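Local coordinates for thioredoxin-like protein (Klebsiella pneumoniae subsp. pneumoniae MGH 78578, PDB 3TY1) that is of unknown function but probably binds carbohydrate, like other proteins with a galactose mutarotase-like fold, at residues D57-I61 against R73-F77; S212-I218 against K284-I288. All blocks are in the same frame, centred on the assembly; numbering follows the deposited sequence.

Contact 1: D57-I61 against R73-F77; sequences DGLTI and RIEGF
The Phe77 ring meets Leu59 at its edge, where Leu59 CD2 lies near the ring plane, 3.9 Å from Phe77 CE2. The two side chains cross at about a right angle. Water 1 sits over the centre of one face, 3.9 Å above the plane. His353 also stacks on this ring. Water 1 donates to Gly58 O and accepts from Phe77 N. Gly58 O takes a second proton from water 2, which also donates to Glu75 O and accepts from Thr60 OG1. Water thus joins strands 60-64 and 70-76 at the open end of their antiparallel beta hairpin. Thr60 and Glu75 are a hydrogen-bonded pair of it. Thr60 N gives Glu75 O a nearly straight bond of 2.7 Å (172° at the hydrogen), and Glu75 N returns one of 2.9 Å to Thr60 O. Ile61 and Ile74 are the next, non-hydrogen-bonded pair, with side chains on the face opposite those of Thr60 and Glu75. They lie side by side. The outer bond of Ile74 is folded (chi2 -68°), which brings Ile74 CD1 to 3.6 Å from Ile61 CG2. Ile74 CG2 meets Leu59 CD1 at 3.8 Å. Phe190 of strand 189-198 packs against Leu59, Ile61 and Ile74.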
# COMPACT_ATOMS: atom_id res chain seq x y z
N ASP A 57 -11.16 37.95 3.81
CA ASP A 57 -12.39 38.41 3.17
C ASP A 57 -12.58 37.79 1.77
O ASP A 57 -13.02 38.48 0.87
CB ASP A 57 -12.28 39.95 3.05
CG ASP A 57 -10.96 40.40 2.39
OD1 ASP A 57 -10.28 39.55 1.80
OD2 ASP A 57 -10.58 41.58 2.48
N GLY A 58 -12.21 36.54 1.57
CA GLY A 58 -12.29 35.93 0.27
C GLY A 58 -12.56 34.47 0.42
O GLY A 58 -13.30 34.08 1.31
N LEU A 59 -11.93 33.67 -0.44
CA LEU A 59 -12.09 32.24 -0.41
C LEU A 59 -10.97 31.60 0.41
O LEU A 59 -9.78 31.95 0.24
CB LEU A 59 -12.06 31.65 -1.81
CG LEU A 59 -13.16 32.03 -2.81
CD1 LEU A 59 -12.95 31.26 -4.13
CD2 LEU A 59 -14.53 31.73 -2.17
N THR A 60 -11.33 30.61 1.21
CA THR A 60 -10.35 29.78 1.88
C THR A 60 -10.34 28.48 1.09
O THR A 60 -11.38 27.81 0.92
CB THR A 60 -10.63 29.59 3.38
OG1 THR A 60 -10.41 30.84 4.02
CG2 THR A 60 -9.62 28.55 4.00
N ILE A 61 -9.19 28.16 0.51
CA ILE A 61 -9.08 27.07 -0.44
C ILE A 61 -8.12 26.03 0.07
O ILE A 61 -6.92 26.35 0.32
CB ILE A 61 -8.54 27.59 -1.81
CG1 ILE A 61 -9.48 28.67 -2.39
CG2 ILE A 61 -8.31 26.38 -2.77
CD1 ILE A 61 -8.90 29.39 -3.68
N ARG A 73 -11.92 21.55 -0.24
CA ARG A 73 -12.98 22.45 0.19
C ARG A 73 -12.65 23.89 -0.16
O ARG A 73 -11.48 24.31 -0.20
CB ARG A 73 -13.22 22.30 1.71
CG ARG A 73 -14.34 23.14 2.28
CD ARG A 73 -14.44 22.90 3.83
NE ARG A 73 -15.07 21.62 4.13
CZ ARG A 73 -15.14 21.06 5.35
NH1 ARG A 73 -14.59 21.65 6.41
NH2 ARG A 73 -15.76 19.91 5.49
N ILE A 74 -13.71 24.62 -0.51
CA ILE A 74 -13.64 26.05 -0.83
C ILE A 74 -14.69 26.71 0.05
O ILE A 74 -15.83 26.30 0.00
CB ILE A 74 -13.98 26.34 -2.28
CG1 ILE A 74 -13.24 25.42 -3.28
CG2 ILE A 74 -13.75 27.84 -2.57
CD1 ILE A 74 -11.76 25.67 -3.33
N GLU A 75 -14.31 27.69 0.89
CA GLU A 75 -15.22 28.33 1.83
C GLU A 75 -15.07 29.84 1.74
O GLU A 75 -13.96 30.36 1.72
CB GLU A 75 -14.93 27.95 3.32
CG GLU A 75 -14.82 26.45 3.65
CD GLU A 75 -13.97 26.11 4.95
OE1 GLU A 75 -12.68 26.15 4.96
OE2 GLU A 75 -14.61 25.72 5.96
N GLY A 76 -16.20 30.54 1.77
CA GLY A 76 -16.19 31.99 1.80
C GLY A 76 -17.56 32.57 1.51
O GLY A 76 -18.48 31.85 1.07
N PHE A 77 -17.69 33.85 1.78
CA PHE A 77 -18.90 34.60 1.49
C PHE A 77 -20.18 33.97 2.05
O PHE A 77 -21.23 34.05 1.41
CB PHE A 77 -18.99 34.82 -0.03
CG PHE A 77 -17.77 35.51 -0.61
CD1 PHE A 77 -17.67 36.91 -0.58
CD2 PHE A 77 -16.71 34.77 -1.15
CE1 PHE A 77 -16.56 37.56 -1.13
CE2 PHE A 77 -15.58 35.41 -1.68
CZ PHE A 77 -15.51 36.82 -1.67
O HOH W 1 -15.34 35.39 2.56
O HOH W 2 -12.85 32.38 3.61
O HOH W 3 -11.12 25.50 2.64

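Contact 2: S212-I218 against K284-I288; sequences SNFGTPI and KGASI
Ser212 OG is gripped by two groups, hydrogen-bonding to Tyr349 OH and to Tyr210 O, while its own CB rests against Ile288. The tip of the isoleucine, CD1, comes to 3.6 Å from Ser212 CB. Tyr349 belongs to strand 342-352, next to strand 285-291, so the hydroxyl bond reaches across to the same sheet as the apolar touch. It gives a buried polar atom a partner there. Ile288 CD1 also lies at the edge of the Phe214 ring, near its plane and 4.0 Å from Phe214 CZ. The isoleucine is stretched out beyond CG1 (chi2 174°), which carries CD1 far enough from its own strand to touch both Ser212 CB and the rim of the ring. Ala286 CB is closer, 3.4 Å from Phe214 CE1, a tight contact. Past the strand end the chain turns back through Thr216 and a cis Pro217. The weak Ile218 N to Gly215 O bond of 3.3 Å spans this type VI turn. Ile218 is thereby brought over Gly285, with its CD1 3.6 Å from Gly285 C and 3.9 Å from Ala286 CB. Val277 of strand 272-278 touches both Phe214 and Ile218. No hydrogen bond joins the two segments directly. Strands 212-214 and 285-288 run antiparallel at 169°, with axes 9.5 Å apart. This is face-to-face packing of two sheets, as in the beta supersandwich of the galactose mutarotase-like fold.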
# COMPACT_ATOMS: atom_id res chain seq x y z
N SER A 212 -16.51 17.60 -9.94
CA SER A 212 -16.68 18.77 -9.05
C SER A 212 -17.96 18.61 -8.25
O SER A 212 -19.05 18.46 -8.83
CB SER A 212 -16.64 20.04 -9.90
OG SER A 212 -15.50 20.03 -10.80
N ASN A 213 -17.86 18.69 -6.92
CA ASN A 213 -18.89 18.19 -6.01
C ASN A 213 -19.39 19.24 -5.04
O ASN A 213 -18.60 19.86 -4.34
CB ASN A 213 -18.31 16.96 -5.26
CG ASN A 213 -17.59 16.01 -6.22
OD1 ASN A 213 -18.16 15.61 -7.21
ND2 ASN A 213 -16.33 15.71 -5.95
N PHE A 214 -20.72 19.42 -4.99
CA PHE A 214 -21.33 20.53 -4.24
C PHE A 214 -22.45 19.97 -3.39
O PHE A 214 -23.30 19.24 -3.89
CB PHE A 214 -21.90 21.60 -5.21
CG PHE A 214 -20.90 22.09 -6.21
CD1 PHE A 214 -20.02 23.12 -5.91
CD2 PHE A 214 -20.79 21.48 -7.45
CE1 PHE A 214 -19.07 23.57 -6.85
CE2 PHE A 214 -19.85 21.89 -8.37
CZ PHE A 214 -18.98 22.97 -8.07
N GLY A 215 -22.42 20.26 -2.09
CA GLY A 215 -23.46 19.82 -1.17
C GLY A 215 -24.09 21.06 -0.56
O GLY A 215 -24.10 22.16 -1.19
N THR A 216 -24.60 20.92 0.66
CA THR A 216 -25.17 22.06 1.37
C THR A 216 -24.07 23.12 1.61
O THR A 216 -22.90 22.76 1.73
CB THR A 216 -25.82 21.65 2.73
OG1 THR A 216 -24.82 21.07 3.57
CG2 THR A 216 -26.93 20.63 2.51
N PRO A 217 -24.42 24.42 1.71
CA PRO A 217 -25.74 25.06 1.66
C PRO A 217 -26.27 25.38 0.28
O PRO A 217 -27.34 25.99 0.19
CB PRO A 217 -25.50 26.38 2.39
CG PRO A 217 -24.05 26.70 2.08
CD PRO A 217 -23.33 25.40 1.91
N ILE A 218 -25.54 25.05 -0.78
CA ILE A 218 -26.03 25.30 -2.15
C ILE A 218 -27.09 24.29 -2.52
O ILE A 218 -28.18 24.65 -2.95
CB ILE A 218 -24.90 25.28 -3.18
CG1 ILE A 218 -23.85 26.36 -2.84
CG2 ILE A 218 -25.48 25.54 -4.55
CD1 ILE A 218 -22.60 26.34 -3.73
N LYS A 284 -27.49 31.78 -3.69
CA LYS A 284 -26.23 31.09 -3.51
C LYS A 284 -26.05 30.13 -4.66
O LYS A 284 -27.00 29.56 -5.15
CB LYS A 284 -26.21 30.27 -2.22
CG LYS A 284 -26.12 31.10 -0.98
CD LYS A 284 -26.01 30.19 0.24
CE LYS A 284 -25.81 30.98 1.52
NZ LYS A 284 -26.97 31.84 1.88
N GLY A 285 -24.80 29.91 -5.05
CA GLY A 285 -24.51 28.91 -6.06
C GLY A 285 -23.06 28.75 -6.37
O GLY A 285 -22.21 29.36 -5.74
N ALA A 286 -22.78 27.91 -7.36
CA ALA A 286 -21.42 27.73 -7.85
C ALA A 286 -21.51 27.48 -9.31
O ALA A 286 -22.37 26.71 -9.75
CB ALA A 286 -20.69 26.56 -7.16
N SER A 287 -20.60 28.11 -10.06
CA SER A 287 -20.56 27.95 -11.52
C SER A 287 -19.18 27.48 -11.93
O SER A 287 -18.17 27.78 -11.25
CB SER A 287 -20.87 29.28 -12.22
OG SER A 287 -19.89 30.25 -11.97
N ILE A 288 -19.17 26.70 -13.00
CA ILE A 288 -17.96 26.20 -13.59
C ILE A 288 -17.97 26.58 -15.04
O ILE A 288 -18.91 26.24 -15.79
CB ILE A 288 -17.82 24.63 -13.48
CG1 ILE A 288 -18.01 24.14 -12.06
CG2 ILE A 288 -16.45 24.14 -13.96
CD1 ILE A 288 -18.04 22.59 -11.94

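Overall arrangement
Contact 1 comes first along the chain. It joins the open end of the hairpin of strands 60-64 and 70-76, with 11 residues between its segments. Contact 2 opens after contact 1 has closed, and it spans the 65 residues between 212-218 and 284-288. The two neither nest nor cross. Their centres are 13 Å apart and their nearest atoms about 6 Å. Strand 79-81 links them: Met81 bonds to the backbone of Ile74 and touches Phe214. Met113 also touches both residues. Contact 1 packs on strands 173-183 and 189-198 of the large antiparallel sheet; contact 2 sets strand 204-214 of the mixed sheet against that large sheet's strand 285-291. The six-stranded and mixed sheets therefore share one facing layer.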